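Local coordinates for protein insect group II chitinase (Ostrinia furnacalis, PDB 5Y2B) that probably hydrolyses the beta-1,4 linkages of chitin as a glycoside hydrolase family 18 enzyme, seen here with N-acetylglucosamine units bound along its cleft, at residues Trp18-Ile23 and Glu277-Lys282; Val135-Gly140 and Asn173-Asp178; Val195-Tyr200 and Ile244-Pro249. All blocks are in the same frame, centred on the assembly; numbering follows the deposited sequence.

Contact 1. Residues Trp18-Ile23 and Glu277-Lys282; sequences WYRPGI and EYTRAK. With NAG (2-acetamido-2-deoxy-beta-D-glucopyranose), chain B.
E277 meets the 18-23 loop through its backbone: its O lies 3.7 Å from CG of P21, while its carboxylate turns off to a salt bridge with R293. Y278 follows and fills much of the interface. The carbonyl of P21 comes to its ring edge in the ring plane, with P21 O 3.1 Å from Y278 CD1, where the slightly positive ring hydrogens sit. CG1 and CD1 of I23 reach the CE1-CZ-OH end of the same tyrosine and cross it obliquely. With chi1 at 59° this ethyl arm lies between the backbone N and the carbonyl carbon, and CG1 of I23 comes to 3.5 Å from Y278 CE1.

T279 lays its methyl, CG2, over the centre of the R20 guanidinium, 4.1 Å from R20 CZ; its hydroxyl bonds to E289, and R20 NH1 forms a salt bridge with D349. R280 bends at chi3 (-58°) and sends NH2 to the carbonyl of Y19, the middle residue of an inverse gamma turn. The R280 NH2 to Y19 O bond, 3.0 Å long, leaves the guanidinium plane by 27°. C4 of the chain B NAG lies over a face of the Y19 ring. A water bonded to R20 NH2, T279 O and O7 of that NAG links both loops to the acetamide oxygen.

Helix 287-296 supplies E289, which bonds to the 277-282 loop, and T279 also touches strand 284-286. Y19 rests on W58 of helix 57-62, while R20 touches Y288 of helix 287-296.

Contact 2. Residues Val135-Gly140 and Asn173-Asp178; sequences VDCSKG and NKMVID. With NAG (2-acetamido-2-deoxy-beta-D-glucopyranose), chain C.
M175 reaches C137 by running nearly straight out to SD and then bending at chi3 (65°), which brings its CE within 3.6 Å of C137 SG. C137 answers with its SG anti to the carbonyl carbon (chi1 -70°), and this sulfur is already tied in a disulfide to C132. The fold is the TIM barrel of family 18. Here the loop after strand 122-126 packs against the start of helix 174-180, which follows the neighbouring parallel strand 165-170.

Nothing polar bridges the two segments; sulfur and methyl groups do the work. V135 and V176 approach at about a right angle, with V135 CG1 4.1 Å from V176 CG2, and the M175 methyl closes in beside the carbonyl of V135. On the loop side D136 makes an Asx turn: its OD1 takes both the backbone N and the hydroxyl of S138 from one face of the carboxylate, S138 OG at 2.7 Å. Its other oxygen, OD2, pairs with K139 NZ in a salt bridge that comes from above the carboxylate plane. These bonds close a tight turn around C137.

N173 is the N-cap of the helix. Its OD1 accepts from M175 N at 2.9 Å, the donor sitting above the carbonyl plane, which fixes how the amide is turned. Held that way, the other end of the amide is presented to the sugar, whose O7 also has V135 CG1 close by. N173 ND2 donates to this O7 of the chain C NAG at 3.0 Å. The bond is fairly straight, with an N-H...O angle of 154°.

Contact 3. Residues Val195-Tyr200 and Ile244-Pro249; sequences VMTYDY and IVMGMP. With NAG (2-acetamido-2-deoxy-beta-D-glucopyranose), chain D; NAG (2-acetamido-2-deoxy-beta-D-glucopyranose), chain E; NAG (2-acetamido-2-deoxy-beta-D-glucopyranose), chain C; NAG (2-acetamido-2-deoxy-beta-D-glucopyranose), chain F.
Two neighbouring parallel strands of the TIM barrel, 192-195 and 244-257, meet here, and the loop leaving the first forms part of the sugar-binding cleft. V195 N donates to V245 O at 3.0 Å, and G247 N returns a bond to V195 O at 2.8 Å. CG2 of V195 also meets CG2 of I244, at 4.2 Å.

T197 carries on the join with its side chain. Its OG1 sits between the backbone N and the carbonyl carbon (chi1 37°) and donates to G247 O, in the carbonyl plane and on a lone pair; the modelled bond is very short, and its exact length is doubtful. A water donates to that oxygen too, and to T197 O, so G247 O has two donors. Y198 turns its ring edge to the backbone of G247, and its CB is 4.0 Å from CB of P249.

From there Y198 OH donates to O7 of the chain D NAG at 2.6 Å. D199 O accepts from N2 of the chain C NAG at 2.9 Å, and Y200 O accepts from O6 of the chain F NAG. D199 OD1 is held by Y251 and Q253. A tyrosine hydroxyl bonded to an acetamide oxygen is consistent with the substrate-assisted mechanism of family 18, in which that group takes part in the reaction.

How the contacts relate
All three contacts belong to one TIM-barrel domain and touch bound sugars. Contact 1 joins the loops after strands 8-14 and 244-257; contacts 2 and 3 are nested inside it, one after the other. Their segments follow the parallel strands 122-126, 165-170 and 192-195, which run side by side to 244-257. Contact 3 is the deepest, its centre about 6 Å from that of the chain, against about 19 and 18 Å for contacts 1 and 2. Centres of contacts 1 and 2 lie about 31 Å apart, with contact 3 about 23 and 17 Å from them. Contacts 2 and 3 both touch the chain C NAG, and contact 3 reaches further sugars, consistent with a long cleft suited to a polymer.

Contact 1. Residues Trp18-Ile23 and Glu277-Lys282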
# COMPACT_ATOMS: atom_id res chain seq x y z
N TRP A 18 14.74 8.00 0.95
CA TRP A 18 16.11 8.50 0.88
C TRP A 18 16.40 9.53 1.96
O TRP A 18 17.55 9.66 2.42
CB TRP A 18 16.30 9.14 -0.49
CG TRP A 18 17.72 9.47 -0.88
CD1 TRP A 18 18.85 8.75 -0.60
CD2 TRP A 18 18.14 10.57 -1.69
NE1 TRP A 18 19.95 9.35 -1.17
CE2 TRP A 18 19.55 10.47 -1.84
CE3 TRP A 18 17.47 11.62 -2.33
CZ2 TRP A 18 20.29 11.38 -2.59
CZ3 TRP A 18 18.21 12.53 -3.10
CH2 TRP A 18 19.61 12.41 -3.20
N TYR A 19 15.40 10.31 2.34
CA TYR A 19 15.58 11.42 3.27
C TYR A 19 15.42 10.95 4.71
O TYR A 19 14.56 11.43 5.43
CB TYR A 19 14.56 12.51 2.96
CG TYR A 19 14.66 13.07 1.58
CD1 TYR A 19 15.63 13.99 1.27
CD2 TYR A 19 13.76 12.69 0.57
CE1 TYR A 19 15.72 14.55 0.02
CE2 TYR A 19 13.86 13.23 -0.72
CZ TYR A 19 14.86 14.18 -0.97
OH TYR A 19 15.04 14.78 -2.19
N ARG A 20 16.26 10.00 5.12
CA ARG A 20 16.15 9.39 6.44
C ARG A 20 17.56 9.24 7.01
O ARG A 20 18.50 8.98 6.24
CB ARG A 20 15.42 8.02 6.41
CG ARG A 20 13.90 8.18 6.29
CD ARG A 20 13.16 6.85 6.17
NE ARG A 20 11.76 7.10 5.88
CZ ARG A 20 10.90 6.21 5.41
NH1 ARG A 20 11.28 4.96 5.19
NH2 ARG A 20 9.64 6.59 5.17
N PRO A 21 17.74 9.41 8.32
CA PRO A 21 19.09 9.34 8.87
C PRO A 21 19.57 7.91 8.98
O PRO A 21 18.78 6.97 9.14
CB PRO A 21 18.95 10.00 10.25
CG PRO A 21 17.53 9.66 10.67
CD PRO A 21 16.73 9.75 9.35
N GLY A 22 20.90 7.75 8.88
CA GLY A 22 21.55 6.54 9.37
C GLY A 22 21.03 5.34 8.62
O GLY A 22 20.91 5.37 7.40
N ILE A 23 20.69 4.28 9.36
CA ILE A 23 20.23 3.06 8.72
C ILE A 23 18.85 3.19 8.11
O ILE A 23 18.42 2.29 7.40
CB ILE A 23 20.20 1.88 9.71
CG1 ILE A 23 19.28 2.23 10.86
CG2 ILE A 23 21.58 1.54 10.12
CD1 ILE A 23 19.28 1.26 11.97
N GLU A 277 12.51 7.77 15.22
CA GLU A 277 13.75 8.46 14.88
C GLU A 277 14.01 8.46 13.38
O GLU A 277 14.62 9.39 12.86
CB GLU A 277 14.96 7.79 15.55
CG GLU A 277 14.70 7.21 16.90
CD GLU A 277 14.29 5.74 16.84
OE1 GLU A 277 13.06 5.46 16.81
OE2 GLU A 277 15.21 4.89 16.80
N TYR A 278 13.59 7.42 12.68
CA TYR A 278 13.86 7.28 11.26
C TYR A 278 12.71 7.71 10.38
O TYR A 278 12.93 8.41 9.40
CB TYR A 278 14.21 5.85 10.94
CG TYR A 278 15.44 5.42 11.65
CD1 TYR A 278 16.69 5.70 11.12
CD2 TYR A 278 15.36 4.76 12.87
CE1 TYR A 278 17.82 5.31 11.77
CE2 TYR A 278 16.49 4.38 13.54
CZ TYR A 278 17.72 4.65 12.98
OH TYR A 278 18.86 4.24 13.63
N THR A 279 11.48 7.30 10.71
CA THR A 279 10.35 7.66 9.86
C THR A 279 9.80 9.05 10.18
O THR A 279 9.22 9.68 9.30
CB THR A 279 9.25 6.60 9.96
OG1 THR A 279 8.99 6.29 11.33
CG2 THR A 279 9.66 5.30 9.25
N ARG A 280 10.07 9.55 11.38
CA ARG A 280 9.69 10.90 11.80
C ARG A 280 8.28 11.37 11.44
O ARG A 280 8.10 12.45 10.87
CB ARG A 280 10.72 11.91 11.28
CG ARG A 280 12.16 11.47 11.45
CD ARG A 280 13.13 12.59 11.09
NE ARG A 280 12.93 13.07 9.73
CZ ARG A 280 13.08 12.32 8.64
NH1 ARG A 280 13.42 11.05 8.76
NH2 ARG A 280 12.88 12.84 7.44
N ALA A 281 7.30 10.56 11.79
CA ALA A 281 5.90 10.88 11.58
C ALA A 281 5.10 10.31 12.75
O ALA A 281 5.02 9.09 12.92
CB ALA A 281 5.40 10.32 10.25
N LYS A 282 4.51 11.21 13.54
CA LYS A 282 3.54 10.83 14.56
C LYS A 282 2.47 9.92 13.97
O LYS A 282 1.98 10.15 12.87
CB LYS A 282 2.91 12.08 15.16
CG LYS A 282 1.74 11.82 16.07
CD LYS A 282 1.17 13.14 16.58
CE LYS A 282 2.23 13.90 17.38
NZ LYS A 282 2.79 13.13 18.56
C1 NAG B . 9.37 14.16 3.52
C2 NAG B . 10.52 14.28 4.53
C3 NAG B . 11.39 15.50 4.21
C4 NAG B . 11.85 15.47 2.76
C5 NAG B . 10.62 15.40 1.84
C6 NAG B . 10.98 15.33 0.37
C7 NAG B . 10.07 13.27 6.75
C8 NAG B . 9.50 13.53 8.14
N2 NAG B . 10.04 14.31 5.91
O3 NAG B . 12.48 15.51 5.12
O4 NAG B . 12.65 16.58 2.39
O5 NAG B . 9.89 14.21 2.14
O6 NAG B . 9.95 14.67 -0.35
O7 NAG B . 10.51 12.17 6.41
O HOH W 1 9.67 9.44 6.32

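Contact 2. Residues Val135-Gly140 and Asn173-Asp178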
# COMPACT_ATOMS: atom_id res chain seq x y z
N VAL A 135 -11.02 9.86 1.86
CA VAL A 135 -11.99 9.02 2.54
C VAL A 135 -13.22 9.84 2.94
O VAL A 135 -14.17 9.29 3.50
CB VAL A 135 -11.38 8.28 3.76
CG1 VAL A 135 -12.29 7.14 4.22
CG2 VAL A 135 -10.06 7.66 3.41
N ASP A 136 -13.26 11.13 2.61
CA ASP A 136 -14.42 11.96 2.94
C ASP A 136 -15.41 11.94 1.76
O ASP A 136 -15.28 12.73 0.82
CB ASP A 136 -13.99 13.38 3.30
CG ASP A 136 -15.15 14.22 3.90
OD1 ASP A 136 -16.34 13.90 3.68
OD2 ASP A 136 -14.85 15.23 4.58
N CYS A 137 -16.43 11.06 1.84
CA CYS A 137 -17.38 10.84 0.73
C CYS A 137 -18.33 12.00 0.48
O CYS A 137 -18.96 12.04 -0.58
CB CYS A 137 -18.19 9.56 0.95
SG CYS A 137 -17.21 7.97 0.80
N SER A 138 -18.43 12.96 1.40
CA SER A 138 -19.22 14.16 1.12
C SER A 138 -18.50 15.18 0.23
O SER A 138 -19.17 16.09 -0.27
CB SER A 138 -19.61 14.83 2.44
OG SER A 138 -18.46 15.38 3.06
N LYS A 139 -17.17 15.04 0.01
CA LYS A 139 -16.38 16.00 -0.76
C LYS A 139 -16.62 15.91 -2.27
O LYS A 139 -16.79 16.93 -2.93
CB LYS A 139 -14.88 15.80 -0.49
CG LYS A 139 -14.46 16.18 0.92
CD LYS A 139 -15.16 17.44 1.38
CE LYS A 139 -14.24 18.26 2.26
NZ LYS A 139 -13.25 17.37 2.97
N GLY A 140 -16.54 14.71 -2.85
CA GLY A 140 -16.52 14.62 -4.29
C GLY A 140 -17.88 14.37 -4.92
O GLY A 140 -18.77 13.79 -4.30
N ASN A 173 -12.26 -0.03 2.04
CA ASN A 173 -13.41 0.44 2.79
C ASN A 173 -14.68 0.30 1.94
O ASN A 173 -14.87 1.01 0.94
CB ASN A 173 -13.16 1.89 3.23
CG ASN A 173 -14.27 2.44 4.16
OD1 ASN A 173 -15.42 1.98 4.17
ND2 ASN A 173 -13.90 3.44 4.94
N LYS A 174 -15.55 -0.62 2.35
CA LYS A 174 -16.89 -0.82 1.77
C LYS A 174 -17.56 0.48 1.33
O LYS A 174 -18.14 0.54 0.24
CB LYS A 174 -17.76 -1.55 2.82
CG LYS A 174 -19.23 -1.43 2.65
CD LYS A 174 -19.94 -2.55 3.39
CE LYS A 174 -20.03 -2.24 4.86
NZ LYS A 174 -21.13 -1.27 5.12
N MET A 175 -17.46 1.54 2.13
CA MET A 175 -18.18 2.77 1.83
C MET A 175 -17.56 3.48 0.63
O MET A 175 -18.26 4.05 -0.21
CB MET A 175 -18.20 3.69 3.05
CG MET A 175 -18.77 5.07 2.77
SD MET A 175 -18.49 6.28 4.11
CE MET A 175 -16.68 6.42 4.06
N VAL A 176 -16.23 3.44 0.55
CA VAL A 176 -15.52 4.07 -0.56
C VAL A 176 -15.71 3.26 -1.83
O VAL A 176 -15.87 3.81 -2.94
CB VAL A 176 -14.03 4.25 -0.21
CG1 VAL A 176 -13.33 4.95 -1.34
CG2 VAL A 176 -13.88 5.04 1.11
N ILE A 177 -15.65 1.93 -1.70
CA ILE A 177 -15.85 1.07 -2.86
C ILE A 177 -17.20 1.35 -3.52
O ILE A 177 -17.29 1.57 -4.74
CB ILE A 177 -15.68 -0.41 -2.45
CG1 ILE A 177 -14.27 -0.61 -1.86
CG2 ILE A 177 -15.98 -1.32 -3.63
CD1 ILE A 177 -14.10 -1.87 -1.07
N ASP A 178 -18.26 1.41 -2.69
CA ASP A 178 -19.62 1.65 -3.16
C ASP A 178 -19.75 3.00 -3.82
O ASP A 178 -20.43 3.12 -4.84
CB ASP A 178 -20.62 1.60 -2.00
CG ASP A 178 -20.73 0.23 -1.32
OD1 ASP A 178 -20.51 -0.80 -1.99
OD2 ASP A 178 -21.08 0.21 -0.10
C1 NAG C . -9.56 6.01 7.62
C2 NAG C . -9.09 5.06 6.54
C3 NAG C . -7.58 5.13 6.39
C4 NAG C . -7.13 6.57 6.25
C5 NAG C . -7.71 7.43 7.37
C6 NAG C . -7.40 8.90 7.19
C7 NAG C . -10.41 3.08 6.12
C8 NAG C . -10.76 1.68 6.55
N2 NAG C . -9.48 3.70 6.84
O3 NAG C . -7.28 4.40 5.22
O4 NAG C . -5.74 6.61 6.48
O5 NAG C . -9.13 7.28 7.36
O6 NAG C . -7.50 9.57 8.42
O7 NAG C . -10.95 3.63 5.14

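Contact 3. Residues Val195-Tyr200 and Ile244-Pro249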
# COMPACT_ATOMS: atom_id res chain seq x y z
N VAL A 195 -5.39 -4.17 -3.47
CA VAL A 195 -6.33 -3.72 -2.44
C VAL A 195 -5.51 -3.36 -1.20
O VAL A 195 -4.69 -4.16 -0.73
CB VAL A 195 -7.38 -4.79 -2.12
CG1 VAL A 195 -8.32 -4.21 -1.10
CG2 VAL A 195 -8.16 -5.21 -3.39
N MET A 196 -5.69 -2.13 -0.71
CA MET A 196 -4.89 -1.64 0.43
C MET A 196 -5.53 -2.09 1.75
O MET A 196 -6.08 -1.30 2.53
CB MET A 196 -4.72 -0.14 0.35
CG MET A 196 -3.99 0.30 -0.89
SD MET A 196 -3.76 2.10 -0.95
CE MET A 196 -5.37 2.66 -1.33
N THR A 197 -5.42 -3.39 1.99
CA THR A 197 -5.96 -4.08 3.16
C THR A 197 -5.18 -3.75 4.44
O THR A 197 -4.68 -4.64 5.13
CB THR A 197 -5.99 -5.59 2.87
OG1 THR A 197 -4.81 -5.96 2.10
CG2 THR A 197 -7.27 -5.98 2.08
N TYR A 198 -5.07 -2.46 4.76
CA TYR A 198 -4.40 -2.00 5.97
C TYR A 198 -4.91 -0.59 6.23
O TYR A 198 -5.75 -0.08 5.49
CB TYR A 198 -2.87 -2.05 5.81
CG TYR A 198 -2.33 -1.54 4.50
CD1 TYR A 198 -2.33 -0.18 4.21
CD2 TYR A 198 -1.80 -2.40 3.56
CE1 TYR A 198 -1.85 0.31 3.02
CE2 TYR A 198 -1.30 -1.92 2.35
CZ TYR A 198 -1.34 -0.56 2.10
OH TYR A 198 -0.84 -0.07 0.93
N ASP A 199 -4.36 0.05 7.27
CA ASP A 199 -4.86 1.35 7.74
C ASP A 199 -6.37 1.32 8.04
O ASP A 199 -7.09 2.32 7.86
CB ASP A 199 -4.52 2.45 6.74
CG ASP A 199 -3.04 2.88 6.81
OD1 ASP A 199 -2.29 2.45 7.73
OD2 ASP A 199 -2.63 3.64 5.91
N TYR A 200 -6.84 0.15 8.46
CA TYR A 200 -8.19 0.01 9.00
C TYR A 200 -8.35 0.78 10.30
O TYR A 200 -9.47 1.21 10.61
CB TYR A 200 -8.52 -1.46 9.25
CG TYR A 200 -8.78 -2.28 7.99
CD1 TYR A 200 -9.97 -2.16 7.29
CD2 TYR A 200 -7.86 -3.22 7.55
CE1 TYR A 200 -10.23 -2.94 6.18
CE2 TYR A 200 -8.10 -4.01 6.44
CZ TYR A 200 -9.30 -3.85 5.75
OH TYR A 200 -9.55 -4.62 4.66
N ILE A 244 -6.86 -9.63 -8.00
CA ILE A 244 -6.63 -9.06 -6.68
C ILE A 244 -5.19 -9.38 -6.26
O ILE A 244 -4.76 -10.54 -6.31
CB ILE A 244 -7.66 -9.62 -5.69
CG1 ILE A 244 -9.05 -9.10 -6.09
CG2 ILE A 244 -7.37 -9.23 -4.24
CD1 ILE A 244 -10.13 -9.85 -5.46
N VAL A 245 -4.43 -8.35 -5.85
CA VAL A 245 -3.24 -8.57 -5.02
C VAL A 245 -3.52 -7.93 -3.67
O VAL A 245 -3.97 -6.78 -3.59
CB VAL A 245 -1.91 -8.10 -5.66
CG1 VAL A 245 -1.73 -8.72 -7.04
CG2 VAL A 245 -1.74 -6.57 -5.74
N MET A 246 -3.31 -8.70 -2.61
CA MET A 246 -3.71 -8.28 -1.27
C MET A 246 -2.60 -7.50 -0.57
O MET A 246 -1.48 -8.01 -0.43
CB MET A 246 -4.09 -9.50 -0.42
CG MET A 246 -4.59 -9.06 0.96
SD MET A 246 -5.16 -10.39 1.99
CE MET A 246 -3.65 -10.90 2.75
N GLY A 247 -2.93 -6.29 -0.09
CA GLY A 247 -1.94 -5.42 0.53
C GLY A 247 -1.55 -5.90 1.93
O GLY A 247 -2.39 -6.30 2.72
N MET A 248 -0.25 -5.82 2.24
CA MET A 248 0.22 -6.08 3.59
C MET A 248 1.15 -4.98 4.07
O MET A 248 2.10 -4.63 3.35
CB MET A 248 0.94 -7.42 3.68
CG MET A 248 -0.10 -8.66 3.65
SD MET A 248 0.76 -10.13 3.20
CE MET A 248 1.04 -9.94 1.44
N PRO A 249 0.95 -4.47 5.28
CA PRO A 249 1.77 -3.35 5.79
C PRO A 249 3.08 -3.84 6.39
O PRO A 249 3.12 -4.82 7.14
CB PRO A 249 0.88 -2.73 6.87
CG PRO A 249 0.18 -3.98 7.46
CD PRO A 249 0.03 -4.99 6.31
C1 NAG D . -1.76 4.29 1.15
C2 NAG D . -1.05 5.07 -0.01
C3 NAG D . 0.17 5.86 0.50
C4 NAG D . 0.22 5.81 2.02
C5 NAG D . 0.24 4.37 2.53
C6 NAG D . 0.06 4.29 4.02
C7 NAG D . -0.37 2.93 -1.09
C8 NAG D . -0.13 2.24 -2.44
N2 NAG D . -0.72 4.23 -1.15
O3 NAG D . 0.03 7.19 0.02
O4 NAG D . 1.46 6.30 2.52
O5 NAG D . -0.79 3.58 1.94
O6 NAG D . 0.10 2.94 4.44
O7 NAG D . -0.23 2.32 -0.01
C1 NAG E . -5.13 6.56 5.20
C2 NAG E . -3.72 7.02 5.45
C3 NAG E . -2.90 6.95 4.18
C4 NAG E . -3.11 5.64 3.45
C5 NAG E . -4.56 5.12 3.43
C6 NAG E . -4.65 3.67 3.01
C7 NAG E . -3.30 8.72 7.17
C8 NAG E . -3.50 10.20 7.52
N2 NAG E . -3.75 8.36 5.97
O3 NAG E . -1.54 7.02 4.53
O4 NAG E . -2.72 5.82 2.08
O5 NAG E . -5.12 5.24 4.73
O6 NAG E . -5.84 3.38 2.29
O7 NAG E . -2.76 7.92 7.95
C1 NAG C . -9.56 6.01 7.62
C2 NAG C . -9.09 5.06 6.54
C3 NAG C . -7.58 5.13 6.39
C4 NAG C . -7.13 6.57 6.25
C5 NAG C . -7.71 7.43 7.37
C6 NAG C . -7.40 8.90 7.19
C7 NAG C . -10.41 3.08 6.12
C8 NAG C . -10.76 1.68 6.55
N2 NAG C . -9.48 3.70 6.84
O3 NAG C . -7.28 4.40 5.22
O4 NAG C . -5.74 6.61 6.48
O5 NAG C . -9.13 7.28 7.36
O6 NAG C . -7.50 9.57 8.42
O7 NAG C . -10.95 3.63 5.14
C1 NAG F . -14.17 6.44 9.70
C2 NAG F . -13.30 7.65 9.80
C3 NAG F . -12.24 7.58 8.66
C4 NAG F . -11.56 6.20 8.67
C5 NAG F . -12.48 4.97 8.94
C6 NAG F . -11.77 3.70 9.43
C7 NAG F . -14.29 9.95 10.34
C8 NAG F . -12.98 10.45 10.94
N2 NAG F . -14.24 8.77 9.68
O1 NAG F . -15.32 6.64 10.47
O3 NAG F . -11.28 8.62 8.71
O4 NAG F . -10.94 5.96 7.43
O5 NAG F . -13.43 5.30 9.96
O6 NAG F . -10.85 3.83 10.51
O7 NAG F . -15.30 10.68 10.25
O HOH W 2 -3.13 -7.06 5.22